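Local coordinates for protein thiosulfate reductase (Thermus thermophilus, PDB 2VPZ) that probably acts as a molybdopterin- and iron-sulfur-dependent oxidoreductase that reduces sulfur compounds such as thiosulfate or polysulfide, at residues D236-T241 / A686-D691; R248-K253 / T305-Q310; E616-L621 / F738-K743. One frame throughout, in Å; residues are numbered along the deposited sequence.

Interaction 1: D236-T241 / A686-D691; sequences DPRFST and ARIRKD. With MGD (2-amino-5,6-dimercapto-7-methyl-3,7,8a,9-tetrahydro-8-oxa-1,3,9,10-tetraaza-anthracen-4-one guanosine dinucleotide), chain I.
MGD O3', on the guanosine ribose, is gripped by Arg238 and Asp236: Arg238 NH2 donates to O3' in the guanidinium plane at 2.7 Å, Arg238 NE adds a weak bond, and O3' donates to Asp236 OD2. MGD O2' donates to Asp236 OD1, so one carboxylate clasps both ribose hydroxyls, as an acidic residue after the second strand does in Rossmann-like folds; here it follows strand 231-235. Asp236 OD1 also accepts from Arg238 N, closing an Asx turn.

A single beta bridge between Arg238 and Ile688 joins the two oppositely running loops. Phe239 N donates to Arg687 O at 2.6 Å, nearly straight (167°), whereas Arg689 N reaches Pro237 O weakly. Ile688 CD1 lies 3.6 Å from Arg238 CG, on the aliphatic stem behind a guanidinium that is salt-bridged to Glu212. Arg687, its CG beside the backbone N (chi1 -64°), passes CD along the edge of the Phe239 ring, 3.5 Å from Phe239 CD2. Its NH2 pairs with an acidic side chain of another protein's chain, while Arg687 NH1 donates to Phe239 O in the carbonyl plane (2.8 Å). Water 1 accepts from Arg687 NH1 and donates to Thr241 OG1.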
# COMPACT_ATOMS: atom_id res chain seq x y z
N ASP A 236 20.13 21.72 -6.46
CA ASP A 236 19.91 21.79 -7.92
C ASP A 236 18.62 22.61 -8.17
O ASP A 236 17.66 22.48 -7.42
CB ASP A 236 19.69 20.30 -8.40
CG ASP A 236 19.90 20.09 -9.93
OD1 ASP A 236 19.46 20.93 -10.75
OD2 ASP A 236 20.47 19.02 -10.32
N PRO A 237 18.60 23.49 -9.21
CA PRO A 237 17.34 24.23 -9.44
C PRO A 237 16.26 23.29 -10.05
O PRO A 237 15.11 23.69 -10.23
CB PRO A 237 17.74 25.36 -10.40
CG PRO A 237 19.00 24.86 -11.09
CD PRO A 237 19.70 24.05 -10.01
N ARG A 238 16.65 22.04 -10.33
CA ARG A 238 15.76 21.03 -10.96
C ARG A 238 15.61 19.75 -10.07
O ARG A 238 16.60 19.25 -9.54
CB ARG A 238 16.32 20.62 -12.35
CG ARG A 238 15.30 20.02 -13.37
CD ARG A 238 16.01 19.37 -14.58
NE ARG A 238 17.23 18.65 -14.19
CZ ARG A 238 17.38 17.32 -14.20
NH1 ARG A 238 16.39 16.54 -14.60
NH2 ARG A 238 18.53 16.76 -13.81
N PHE A 239 14.38 19.24 -9.90
CA PHE A 239 14.10 18.01 -9.11
C PHE A 239 14.45 16.79 -9.98
O PHE A 239 13.55 16.15 -10.57
CB PHE A 239 12.63 17.89 -8.63
CG PHE A 239 12.40 16.79 -7.56
CD1 PHE A 239 12.69 17.03 -6.22
CD2 PHE A 239 11.84 15.55 -7.90
CE1 PHE A 239 12.46 16.07 -5.21
CE2 PHE A 239 11.60 14.55 -6.90
CZ PHE A 239 11.92 14.82 -5.57
N SER A 240 15.74 16.46 -10.04
CA SER A 240 16.30 15.35 -10.82
C SER A 240 16.04 13.93 -10.27
O SER A 240 15.32 13.75 -9.27
CB SER A 240 17.82 15.51 -10.98
OG SER A 240 18.53 15.08 -9.81
N THR A 241 16.66 12.93 -10.90
CA THR A 241 16.53 11.54 -10.47
C THR A 241 17.18 11.36 -9.09
O THR A 241 16.59 10.75 -8.18
CB THR A 241 17.18 10.51 -11.47
OG1 THR A 241 16.51 10.53 -12.73
CG2 THR A 241 17.13 9.08 -10.85
N ALA A 686 5.93 19.89 -13.18
CA ALA A 686 6.75 20.52 -12.17
C ALA A 686 7.76 19.65 -11.42
O ALA A 686 7.42 18.61 -10.83
CB ALA A 686 5.88 21.28 -11.15
N ARG A 687 9.02 20.11 -11.47
CA ARG A 687 10.22 19.54 -10.88
C ARG A 687 11.29 20.58 -11.24
O ARG A 687 12.47 20.26 -11.29
CB ARG A 687 10.66 18.22 -11.51
CG ARG A 687 9.73 17.02 -11.39
CD ARG A 687 10.54 15.71 -11.19
NE ARG A 687 10.44 14.73 -12.26
CZ ARG A 687 11.43 13.95 -12.67
NH1 ARG A 687 12.63 14.04 -12.11
NH2 ARG A 687 11.24 13.05 -13.65
N ILE A 688 10.87 21.81 -11.53
CA ILE A 688 11.81 22.87 -11.90
C ILE A 688 11.33 24.27 -11.47
O ILE A 688 10.12 24.53 -11.39
CB ILE A 688 12.09 22.85 -13.48
CG1 ILE A 688 13.32 23.69 -13.85
CG2 ILE A 688 10.82 23.30 -14.25
CD1 ILE A 688 14.26 23.08 -14.95
N ARG A 689 12.28 25.15 -11.14
CA ARG A 689 11.98 26.55 -10.76
C ARG A 689 11.36 27.27 -12.01
O ARG A 689 11.45 26.74 -13.13
CB ARG A 689 13.25 27.27 -10.27
CG ARG A 689 13.97 26.60 -9.07
CD ARG A 689 15.26 27.33 -8.65
NE ARG A 689 15.19 28.78 -8.84
CZ ARG A 689 15.04 29.69 -7.89
NH1 ARG A 689 14.95 29.33 -6.62
NH2 ARG A 689 14.99 30.98 -8.20
N LYS A 690 10.75 28.45 -11.83
CA LYS A 690 10.08 29.23 -12.89
C LYS A 690 11.03 30.09 -13.77
O LYS A 690 10.63 30.61 -14.84
CB LYS A 690 8.97 30.13 -12.29
CG LYS A 690 7.85 29.36 -11.56
CD LYS A 690 6.71 30.26 -11.05
CE LYS A 690 5.68 29.47 -10.23
NZ LYS A 690 4.34 30.13 -10.12
N ASP A 691 12.27 30.20 -13.27
CA ASP A 691 13.50 30.88 -13.78
C ASP A 691 14.14 30.14 -14.95
O ASP A 691 15.05 30.65 -15.62
CB ASP A 691 14.73 30.71 -12.89
CG ASP A 691 14.65 31.33 -11.55
OD1 ASP A 691 14.36 32.52 -11.47
OD2 ASP A 691 14.96 30.61 -10.58
PB MGD I . 26.24 18.52 -13.68
O1B MGD I . 26.40 19.62 -14.65
O2B MGD I . 26.83 18.62 -12.36
O3B MGD I . 26.78 17.34 -14.61
O3A MGD I . 27.09 15.09 -15.75
PA MGD I . 27.32 15.86 -14.39
O1A MGD I . 28.76 15.76 -14.20
O2A MGD I . 26.57 15.18 -13.35
O5' MGD I . 24.73 18.22 -13.45
C5' MGD I . 23.62 18.41 -14.33
C4' MGD I . 22.60 18.95 -13.34
O4' MGD I . 23.15 20.23 -13.03
C3' MGD I . 21.16 19.25 -13.84
O3' MGD I . 20.17 18.69 -12.94
C2' MGD I . 21.03 20.79 -13.83
O2' MGD I . 19.81 21.15 -13.20
C1' MGD I . 22.09 21.18 -12.83
N9 MGD I . 22.43 22.62 -12.66
C8 MGD I . 22.39 23.60 -13.62
N7 MGD I . 22.75 24.81 -13.13
C5 MGD I . 23.01 24.62 -11.81
C6 MGD I . 23.35 25.50 -10.67
O6 MGD I . 23.56 26.70 -10.92
N1 MGD I . 23.51 24.97 -9.46
C2 MGD I . 23.29 23.65 -9.22
N2 MGD I . 23.46 23.15 -7.94
N3 MGD I . 22.95 22.77 -10.21
C4 MGD I . 22.80 23.19 -11.50
C10 MGD I . 27.84 15.12 -16.95
C11 MGD I . 28.72 13.92 -16.87
O11 MGD I . 27.89 12.76 -17.00
C12 MGD I . 29.96 13.99 -17.81
S12 MGD I . 31.00 15.31 -17.81
C13 MGD I . 30.30 12.97 -18.68
S13 MGD I . 31.74 13.05 -19.59
C14 MGD I . 29.43 11.75 -18.83
N15 MGD I . 28.61 11.70 -19.99
C16 MGD I . 27.46 10.95 -20.02
C17 MGD I . 26.57 10.80 -21.22
O17 MGD I . 26.89 11.34 -22.31
N18 MGD I . 25.45 10.00 -21.13
C19 MGD I . 25.14 9.45 -19.93
N19 MGD I . 24.02 8.76 -19.87
N20 MGD I . 25.86 9.55 -18.77
C21 MGD I . 27.03 10.26 -18.80
N22 MGD I . 27.78 10.44 -17.73
C23 MGD I . 28.63 11.57 -17.55
O HOH W 1 14.28 11.85 -13.80

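Interaction 2: R248-K253 / T305-Q310; sequences RWLPIK and TEIPAQ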
# COMPACT_ATOMS: atom_id res chain seq x y z
N ARG A 248 16.86 15.50 1.65
CA ARG A 248 16.59 16.94 1.45
C ARG A 248 16.83 17.44 -0.00
O ARG A 248 17.84 17.08 -0.61
CB ARG A 248 17.44 17.81 2.38
CG ARG A 248 17.50 17.35 3.83
CD ARG A 248 18.45 18.21 4.69
NE ARG A 248 17.79 19.40 5.23
CZ ARG A 248 17.51 19.62 6.52
NH1 ARG A 248 17.84 18.72 7.43
NH2 ARG A 248 16.87 20.72 6.89
N TRP A 249 15.91 18.22 -0.57
CA TRP A 249 16.13 18.84 -1.89
C TRP A 249 16.26 20.37 -1.65
O TRP A 249 15.31 20.97 -1.16
CB TRP A 249 14.99 18.60 -2.91
CG TRP A 249 15.13 19.41 -4.26
CD1 TRP A 249 16.29 19.68 -4.96
CD2 TRP A 249 14.06 20.00 -5.05
NE1 TRP A 249 16.00 20.40 -6.11
CE2 TRP A 249 14.65 20.61 -6.19
CE3 TRP A 249 12.66 20.07 -4.90
CZ2 TRP A 249 13.88 21.28 -7.17
CZ3 TRP A 249 11.89 20.75 -5.88
CH2 TRP A 249 12.52 21.35 -7.00
N LEU A 250 17.40 21.00 -1.95
CA LEU A 250 17.50 22.47 -1.82
C LEU A 250 17.34 23.09 -3.26
O LEU A 250 18.30 23.09 -4.05
CB LEU A 250 18.84 22.94 -1.16
CG LEU A 250 19.51 22.17 0.01
CD1 LEU A 250 20.54 23.06 0.78
CD2 LEU A 250 18.45 21.65 0.99
N PRO A 251 16.11 23.60 -3.64
CA PRO A 251 15.93 24.20 -4.97
C PRO A 251 16.59 25.59 -5.16
O PRO A 251 15.90 26.61 -5.28
CB PRO A 251 14.41 24.26 -5.20
CG PRO A 251 13.76 23.94 -3.86
CD PRO A 251 14.87 23.57 -2.86
N ILE A 252 17.93 25.58 -5.20
CA ILE A 252 18.77 26.78 -5.32
C ILE A 252 18.58 27.68 -6.55
O ILE A 252 18.33 27.23 -7.68
CB ILE A 252 20.31 26.37 -5.22
CG1 ILE A 252 21.10 27.42 -4.46
CG2 ILE A 252 20.89 26.12 -6.64
CD1 ILE A 252 22.61 27.45 -4.78
N LYS A 253 18.66 28.99 -6.33
CA LYS A 253 18.54 29.92 -7.45
C LYS A 253 19.82 29.68 -8.30
O LYS A 253 20.92 29.64 -7.75
CB LYS A 253 18.44 31.37 -6.92
CG LYS A 253 19.07 32.39 -7.84
CD LYS A 253 18.67 33.81 -7.47
CE LYS A 253 18.50 34.67 -8.72
NZ LYS A 253 18.39 36.13 -8.40
N THR A 305 20.76 33.08 -2.45
CA THR A 305 20.57 31.65 -2.65
C THR A 305 19.09 31.23 -2.73
O THR A 305 18.66 30.41 -3.57
CB THR A 305 21.42 30.99 -1.48
OG1 THR A 305 22.59 30.37 -2.00
CG2 THR A 305 20.56 30.09 -0.61
N GLU A 306 18.32 31.87 -1.88
CA GLU A 306 16.89 31.69 -1.79
C GLU A 306 16.47 30.47 -0.99
O GLU A 306 15.30 30.08 -0.99
CB GLU A 306 16.29 31.69 -3.17
CG GLU A 306 15.92 33.08 -3.64
CD GLU A 306 15.16 33.04 -4.93
OE1 GLU A 306 14.47 32.03 -5.16
OE2 GLU A 306 15.24 34.03 -5.70
N ILE A 307 17.45 29.87 -0.33
CA ILE A 307 17.27 28.72 0.55
C ILE A 307 17.15 29.36 1.96
O ILE A 307 18.00 30.18 2.32
CB ILE A 307 18.52 27.79 0.50
CG1 ILE A 307 18.62 27.10 -0.85
CG2 ILE A 307 18.54 26.82 1.72
CD1 ILE A 307 20.04 26.69 -1.17
N PRO A 308 16.12 28.99 2.77
CA PRO A 308 15.99 29.60 4.12
C PRO A 308 17.27 29.49 5.01
O PRO A 308 18.01 28.51 4.91
CB PRO A 308 14.78 28.88 4.74
CG PRO A 308 14.02 28.27 3.55
CD PRO A 308 15.14 27.91 2.58
N ALA A 309 17.54 30.48 5.87
CA ALA A 309 18.73 30.43 6.73
C ALA A 309 18.82 29.24 7.72
O ALA A 309 19.93 28.78 8.02
CB ALA A 309 18.91 31.78 7.49
N GLN A 310 17.68 28.75 8.22
CA GLN A 310 17.61 27.59 9.16
C GLN A 310 18.12 26.33 8.43
O GLN A 310 18.98 25.59 8.95
CB GLN A 310 16.18 27.38 9.71
CG GLN A 310 16.00 26.19 10.72
CD GLN A 310 16.73 26.35 12.08
OE1 GLN A 310 17.96 26.51 12.13
NE2 GLN A 310 15.97 26.30 13.18
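The flat group at which the segments meet is the peptide carbonyl of Thr305: Lys253 N arrives in its plane, 3.1 Å from Thr305 O, with an N-H...O angle of 164°. The Trp249 indole carries Pro251 CB over one face, toward the rim, and packs edge-to-face with Phe239, while its NE1 bonds to Asp236 O. This is the margin of a Rossmann-like parallel sheet, where edge strand 248-250 runs out beside the link between helices 298-305 and 309-320. An inverse gamma turn centred on Pro251 (Ile252 N to Leu250 O, 2.8 Å) bends the chain there.

Ile307 supplies the apolar contact. With CG1 beside the backbone N (chi1 -69°), it sends CD1 across to Ile252 CG1 (3.5 Å) and to Leu250 CB (3.9 Å); the Leu250 and Ile307 side chains cross at about a right angle. Ile252 CD1 also comes within 4.0 Å of Thr305 OG1.

Outside this, Lys253 CD lies 3.9 Å from Glu306 OE2, but the charged atoms stay 4.7 Å apart (Lys253 NZ to Glu306 OE2), and each side chain has its own partner: Glu613 for Lys253 NZ, Arg689 for Glu306 OE1. The contact thus rests on one straight backbone bond and a small aliphatic cluster, and its charges tie it to other parts of the chain.

Interaction 3: E616-L621 / F738-K743; sequences EGFYRL and FVRLEK
Tyr619 and Val739 form an antiparallel hydrogen-bonded pair: Tyr619 N donates to Val739 O at 2.7 Å, and Val739 N to Tyr619 O at 2.8 Å. The second bond lies in the carbonyl plane and is the straighter of the two (163°). Arg620 and Phe738 make the adjoining non-hydrogen-bonded pair. Past Phe618 the backbones are joined through water 2, which donates to Gly617 O and accepts from Leu741 N.

On the side of Arg620 and Phe738, the two side chains run alongside each other. Phe738 CE2 sits over one guanidinium face, 3.6 Å from Arg620 NH1; the planes are turned 66° apart, and Arg735 O and Glu612 O take the N-H groups of Arg620 NH1 and NH2.

Phe618 and Arg740 also lie side by side. Having CG between the backbone N and the carbonyl carbon (chi1 70°), Arg740 lays its methylenes over one face of the ring, with CD 3.9 Å from the Phe618 centroid in a CH-pi contact. Phe618 CD2 lies 4.2 Å from Phe738 CB. An alanine in place of Phe618 would probably leave the Arg740 stem without its aromatic floor and free to swing.

On the face of Tyr619 and Val739, Leu741 CD2 meets Tyr619 CD1 at 4.1 Å, and Leu621 CG approaches Val739 CB; Val693 packs against this face too. Strand 738-744 here lies between 619-624 and 666-671 in a six-stranded mixed sheet, consistent with the double-psi beta-barrel of molybdopterin dinucleotide-binding domains.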
# COMPACT_ATOMS: atom_id res chain seq x y z
N GLU A 616 13.05 39.34 -19.00
CA GLU A 616 11.65 38.96 -18.89
C GLU A 616 11.15 38.45 -20.30
O GLU A 616 11.49 39.03 -21.35
CB GLU A 616 10.82 40.16 -18.28
CG GLU A 616 9.71 40.84 -19.08
CD GLU A 616 8.92 41.89 -18.26
OE1 GLU A 616 7.68 41.94 -18.38
OE2 GLU A 616 9.57 42.65 -17.49
N GLY A 617 10.44 37.32 -20.28
CA GLY A 617 9.96 36.59 -21.45
C GLY A 617 10.90 35.42 -21.79
O GLY A 617 10.62 34.57 -22.65
N PHE A 618 12.04 35.36 -21.09
CA PHE A 618 13.09 34.34 -21.29
C PHE A 618 13.34 33.41 -20.09
O PHE A 618 12.87 33.67 -18.99
CB PHE A 618 14.43 35.02 -21.64
CG PHE A 618 14.50 35.59 -23.05
CD1 PHE A 618 13.94 36.82 -23.36
CD2 PHE A 618 15.17 34.88 -24.05
CE1 PHE A 618 14.01 37.34 -24.64
CE2 PHE A 618 15.27 35.38 -25.35
CZ PHE A 618 14.69 36.61 -25.65
N TYR A 619 14.09 32.32 -20.31
CA TYR A 619 14.45 31.35 -19.26
C TYR A 619 15.92 30.95 -19.35
O TYR A 619 16.48 30.97 -20.44
CB TYR A 619 13.60 30.09 -19.34
CG TYR A 619 12.13 30.33 -19.20
CD1 TYR A 619 11.34 30.63 -20.32
CD2 TYR A 619 11.52 30.32 -17.94
CE1 TYR A 619 9.98 30.92 -20.20
CE2 TYR A 619 10.16 30.61 -17.80
CZ TYR A 619 9.39 30.90 -18.93
OH TYR A 619 8.05 31.19 -18.78
N ARG A 620 16.56 30.60 -18.23
CA ARG A 620 17.94 30.13 -18.33
C ARG A 620 17.83 28.71 -18.93
O ARG A 620 16.94 27.94 -18.59
CB ARG A 620 18.64 30.10 -16.96
CG ARG A 620 20.17 29.86 -17.04
CD ARG A 620 20.82 29.86 -15.64
NE ARG A 620 20.62 31.11 -14.90
CZ ARG A 620 21.33 32.23 -15.03
NH1 ARG A 620 22.33 32.30 -15.90
NH2 ARG A 620 21.03 33.29 -14.28
N LEU A 621 18.74 28.39 -19.86
CA LEU A 621 18.81 27.12 -20.59
C LEU A 621 19.70 26.14 -19.80
O LEU A 621 20.92 26.33 -19.77
CB LEU A 621 19.40 27.33 -21.99
CG LEU A 621 19.12 26.45 -23.22
CD1 LEU A 621 20.39 26.30 -24.09
CD2 LEU A 621 18.59 25.09 -22.77
N PHE A 738 20.19 32.36 -22.44
CA PHE A 738 18.77 32.50 -22.14
C PHE A 738 17.99 32.15 -23.41
O PHE A 738 18.43 32.43 -24.54
CB PHE A 738 18.49 33.94 -21.66
CG PHE A 738 19.42 34.42 -20.54
CD1 PHE A 738 20.27 35.51 -20.74
CD2 PHE A 738 19.44 33.77 -19.29
CE1 PHE A 738 21.16 35.94 -19.71
CE2 PHE A 738 20.32 34.19 -18.25
CZ PHE A 738 21.18 35.28 -18.46
N VAL A 739 16.84 31.53 -23.21
CA VAL A 739 16.01 31.06 -24.29
C VAL A 739 14.51 31.34 -24.03
O VAL A 739 14.09 31.40 -22.86
CB VAL A 739 16.26 29.52 -24.44
CG1 VAL A 739 15.29 28.73 -23.57
CG2 VAL A 739 16.24 29.11 -25.89
N ARG A 740 13.72 31.59 -25.08
CA ARG A 740 12.27 31.79 -24.95
C ARG A 740 11.53 30.80 -25.88
O ARG A 740 12.11 30.33 -26.87
CB ARG A 740 11.87 33.23 -25.24
CG ARG A 740 12.00 33.53 -26.67
CD ARG A 740 11.93 34.98 -26.95
NE ARG A 740 11.26 35.07 -28.22
CZ ARG A 740 11.86 35.37 -29.35
NH1 ARG A 740 13.15 35.62 -29.33
NH2 ARG A 740 11.19 35.36 -30.50
N LEU A 741 10.28 30.47 -25.55
CA LEU A 741 9.51 29.48 -26.32
C LEU A 741 8.40 30.07 -27.21
O LEU A 741 7.60 30.89 -26.77
CB LEU A 741 8.93 28.39 -25.38
CG LEU A 741 9.27 28.03 -23.92
CD1 LEU A 741 8.70 26.62 -23.76
CD2 LEU A 741 10.77 28.06 -23.51
N GLU A 742 8.37 29.61 -28.46
CA GLU A 742 7.45 30.06 -29.50
C GLU A 742 6.65 28.85 -30.02
O GLU A 742 7.25 27.88 -30.47
CB GLU A 742 8.31 30.69 -30.62
CG GLU A 742 7.62 31.32 -31.83
CD GLU A 742 8.64 31.90 -32.84
OE1 GLU A 742 9.00 31.18 -33.81
OE2 GLU A 742 9.08 33.06 -32.64
N LYS A 743 5.32 28.89 -29.93
CA LYS A 743 4.45 27.79 -30.39
C LYS A 743 4.79 27.33 -31.83
O LYS A 743 4.94 28.15 -32.74
CB LYS A 743 2.96 28.20 -30.30
CG LYS A 743 2.02 27.23 -29.53
CD LYS A 743 2.11 25.75 -29.97
CE LYS A 743 0.75 25.01 -29.84
NZ LYS A 743 -0.35 25.77 -29.12
O HOH W 2 8.89 32.30 -23.45

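In the fold
Interaction 1 is the buried seam between the molybdopterin oxidoreductase region and the dinucleotide-binding domain, and the contact of the three that grips the cofactor ribose. Interactions 2 and 3 each stay within one of these parts: interaction 2, also buried, packs the loop between two helices against the end of edge strand 248-250 by one backbone bond and aliphatic side chains, and interaction 3, partly open to solvent, pairs two strands with aromatic and arginine side chains. Interaction 1 touches both. Arg689 reaches Glu306 through a salt bridge, and Asp691 O meets Arg620 N at 3.0 Å, so 686-691 lies between the other two. Interactions 2 and 3 do not touch; their nearest atoms are about 6 Å apart.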